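Local coordinates for protein histidine phosphotransferase (Caulobacter crescentus, PDB 2OOC) that probably relays phosphoryl groups between receiver domains in a phosphorelay, and is an essential regulator of stalk biogenesis, at residues A38-P47 with L85-L96. Numbering follows the deposited sequence. Where two conformers were deposited one is given.
Sequences AALWAPMLDP and LEGVRTALDAAL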
# COMPACT_ATOMS: atom_id res chain seq x y z
N ALA A 38 -1.21 0.21 -7.00
CA ALA A 38 0.07 -0.49 -6.91
C ALA A 38 0.42 -1.14 -8.22
O ALA A 38 1.58 -1.10 -8.71
CB ALA A 38 0.06 -1.58 -5.78
N ALA A 39 -0.52 -1.82 -8.83
CA ALA A 39 -0.24 -2.41 -10.15
C ALA A 39 0.18 -1.41 -11.24
O ALA A 39 1.03 -1.75 -12.05
CB ALA A 39 -1.43 -3.20 -10.62
N LEU A 40 -0.39 -0.24 -11.22
CA LEU A 40 -0.09 0.85 -12.17
C LEU A 40 1.32 1.41 -11.91
O LEU A 40 2.11 1.60 -12.84
CB LEU A 40 -1.11 1.95 -12.08
CG LEU A 40 -0.93 3.16 -13.04
CD1 LEU A 40 -0.69 2.66 -14.45
CD2 LEU A 40 -2.05 4.10 -12.91
N TRP A 41 1.60 1.74 -10.66
CA TRP A 41 2.80 2.50 -10.35
C TRP A 41 4.03 1.67 -9.99
O TRP A 41 5.17 2.12 -10.21
CB TRP A 41 2.46 3.53 -9.25
CG TRP A 41 1.54 4.57 -9.70
CD1 TRP A 41 0.16 4.59 -9.51
CD2 TRP A 41 1.84 5.77 -10.43
NE1 TRP A 41 -0.39 5.70 -10.09
CE2 TRP A 41 0.60 6.46 -10.64
CE3 TRP A 41 3.02 6.34 -10.94
CZ2 TRP A 41 0.52 7.67 -11.28
CZ3 TRP A 41 2.93 7.59 -11.57
CH2 TRP A 41 1.70 8.23 -11.73
N ALA A 42 3.88 0.46 -9.47
CA ALA A 42 5.02 -0.32 -9.01
C ALA A 42 6.07 -0.63 -10.08
O ALA A 42 7.27 -0.62 -9.80
CB ALA A 42 4.60 -1.63 -8.30
N PRO A 43 5.64 -0.91 -11.31
CA PRO A 43 6.62 -1.11 -12.38
C PRO A 43 7.56 0.08 -12.61
O PRO A 43 8.66 -0.12 -13.14
CB PRO A 43 5.77 -1.39 -13.61
CG PRO A 43 4.48 -1.80 -13.11
CD PRO A 43 4.27 -1.10 -11.81
N MSE A 44 7.17 1.26 -12.14
CA MSE A 44 7.98 2.47 -12.32
C MSE A 44 8.99 2.70 -11.24
O MSE A 44 9.78 3.65 -11.33
CB MSE A 44 7.10 3.68 -12.38
CG MSE A 44 5.99 3.49 -13.37
SE MSE A 44 5.03 5.09 -13.42
CE MSE A 44 3.50 4.51 -14.38
N LEU A 45 9.01 1.84 -10.22
CA LEU A 45 9.91 1.97 -9.09
C LEU A 45 11.27 1.40 -9.43
O LEU A 45 11.75 0.37 -8.87
CB LEU A 45 9.34 1.29 -7.84
CG LEU A 45 8.03 1.92 -7.36
CD1 LEU A 45 7.38 1.08 -6.32
CD2 LEU A 45 8.29 3.30 -6.81
N ASP A 46 11.94 2.09 -10.34
CA ASP A 46 13.21 1.62 -10.95
C ASP A 46 13.92 2.90 -11.32
O ASP A 46 13.35 3.73 -12.02
CB ASP A 46 12.83 0.82 -12.21
CG ASP A 46 14.00 0.37 -13.07
OD1 ASP A 46 15.08 0.98 -13.05
OD2 ASP A 46 13.78 -0.57 -13.85
N PRO A 47 15.19 3.09 -10.92
CA PRO A 47 15.86 4.36 -11.23
C PRO A 47 16.01 4.68 -12.73
O PRO A 47 16.20 5.84 -13.07
CB PRO A 47 17.21 4.22 -10.52
CG PRO A 47 17.42 2.78 -10.43
CD PRO A 47 16.07 2.15 -10.20
N LEU A 85 15.09 2.95 -4.09
CA LEU A 85 13.90 2.40 -4.74
C LEU A 85 13.70 0.93 -4.39
O LEU A 85 12.57 0.47 -4.22
CB LEU A 85 13.95 2.57 -6.22
CG LEU A 85 13.61 4.01 -6.66
CD1 LEU A 85 13.98 4.31 -8.11
CD2 LEU A 85 12.12 4.39 -6.42
N GLU A 86 14.77 0.19 -4.19
CA GLU A 86 14.61 -1.15 -3.69
C GLU A 86 13.90 -1.21 -2.33
O GLU A 86 13.04 -2.08 -2.07
CB GLU A 86 15.99 -1.82 -3.62
CG GLU A 86 15.98 -3.28 -3.17
CD GLU A 86 17.40 -3.95 -3.24
OE1 GLU A 86 18.36 -3.33 -3.74
OE2 GLU A 86 17.51 -5.10 -2.77
N GLY A 87 14.23 -0.26 -1.46
CA GLY A 87 13.59 -0.17 -0.16
C GLY A 87 12.09 0.14 -0.26
O GLY A 87 11.25 -0.36 0.50
N VAL A 88 11.73 1.01 -1.21
CA VAL A 88 10.32 1.26 -1.52
C VAL A 88 9.61 -0.01 -2.03
O VAL A 88 8.54 -0.35 -1.55
CB VAL A 88 10.14 2.41 -2.52
CG1 VAL A 88 8.65 2.69 -2.76
CG2 VAL A 88 10.82 3.69 -1.95
N ARG A 89 10.25 -0.72 -2.96
CA ARG A 89 9.69 -1.94 -3.48
C ARG A 89 9.43 -2.99 -2.42
O ARG A 89 8.39 -3.63 -2.40
CB ARG A 89 10.56 -2.51 -4.61
CG ARG A 89 10.60 -1.66 -5.83
CD ARG A 89 11.00 -2.42 -7.05
NE ARG A 89 12.32 -3.03 -6.83
CZ ARG A 89 13.49 -2.44 -7.02
NH1 ARG A 89 13.56 -1.21 -7.47
NH2 ARG A 89 14.64 -3.09 -6.76
N THR A 90 10.40 -3.16 -1.50
CA THR A 90 10.22 -4.20 -0.48
C THR A 90 9.21 -3.80 0.59
O THR A 90 8.47 -4.65 1.06
CB THR A 90 11.53 -4.63 0.08
OG1 THR A 90 12.17 -3.56 0.74
CG2 THR A 90 12.49 -5.20 -0.96
N ALA A 91 9.09 -2.49 0.88
CA ALA A 91 8.01 -1.96 1.74
C ALA A 91 6.64 -2.16 1.10
O ALA A 91 5.68 -2.53 1.76
CB ALA A 91 8.24 -0.47 2.10
N LEU A 92 6.58 -1.97 -0.23
CA LEU A 92 5.36 -2.15 -1.00
C LEU A 92 4.97 -3.65 -1.01
O LEU A 92 3.82 -4.01 -0.76
CB LEU A 92 5.52 -1.62 -2.41
CG LEU A 92 4.26 -1.76 -3.29
CD1 LEU A 92 2.93 -1.18 -2.64
CD2 LEU A 92 4.48 -1.11 -4.70
N ASP A 93 5.99 -4.52 -1.18
CA ASP A 93 5.73 -5.97 -1.07
C ASP A 93 5.06 -6.31 0.27
O ASP A 93 4.09 -7.07 0.31
CB ASP A 93 7.01 -6.74 -1.18
CG ASP A 93 7.61 -6.82 -2.57
OD1 ASP A 93 6.92 -6.50 -3.56
OD2 ASP A 93 8.84 -7.20 -2.67
N ALA A 94 5.58 -5.78 1.39
CA ALA A 94 5.04 -6.08 2.71
C ALA A 94 3.61 -5.56 2.85
O ALA A 94 2.77 -6.23 3.45
CB ALA A 94 5.94 -5.47 3.79
N ALA A 95 3.29 -4.39 2.26
CA ALA A 95 1.96 -3.88 2.38
C ALA A 95 1.00 -4.75 1.53
O ALA A 95 -0.11 -5.10 2.02
CB ALA A 95 1.95 -2.38 1.95
N LEU A 96 1.44 -5.14 0.32
CA LEU A 96 0.61 -5.96 -0.53
C LEU A 96 0.34 -7.36 0.09
O LEU A 96 -0.72 -7.94 -0.05
CB LEU A 96 1.19 -6.05 -1.94
CG LEU A 96 1.03 -4.74 -2.70
CD1 LEU A 96 1.88 -4.85 -3.95
CD2 LEU A 96 -0.41 -4.37 -3.12
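Leu45, in the turn that follows the 3-10 segment 42-44, packs its side chain against the first turns of helix 85-111. Both of its methyls reach Val88 CG1; Leu45 CD1 also meets Leu92 CD2 at 4.0 Å, and Leu45 CD2 lies 4.0 Å from Leu85 CD2. The isobutyl group crosses the Val88 and Leu92 side chains at about a right angle. Farther back along the chain, toward and into helix 24-41, the small side chains of Ala42 and Ala38 meet the leucines: Ala42 CB sits 3.6 Å from Leu92 CD2, and Ala38 CB packs on Leu96 CD2 at 3.9 Å. At the other end Leu85 CD1 comes up against the Asp46-Pro47 peptide and lies 3.7 Å from Pro47 CD.

Arg89 closes the polar edge. Its CG lies 3.8 Å from Leu45 CB, and a bend at chi3 (-58°) brings the guanidinium back so that Arg89 NH1 donates to Leu45 O at 2.8 Å, with an N-H...O angle of 149°. The accepting carbonyl belongs to an inverse gamma turn centred on Leu45. A leucine in place of Arg89 would probably leave that carbonyl without its side-chain donor and the turn less firmly tied to the helix. In this Hpt-type helical bundle, Phe34 packs against Leu92 and Leu96, Val56 of helix 52-66 touches Leu85, and Cys75 and Cys78 of helix 69-79 back Val88.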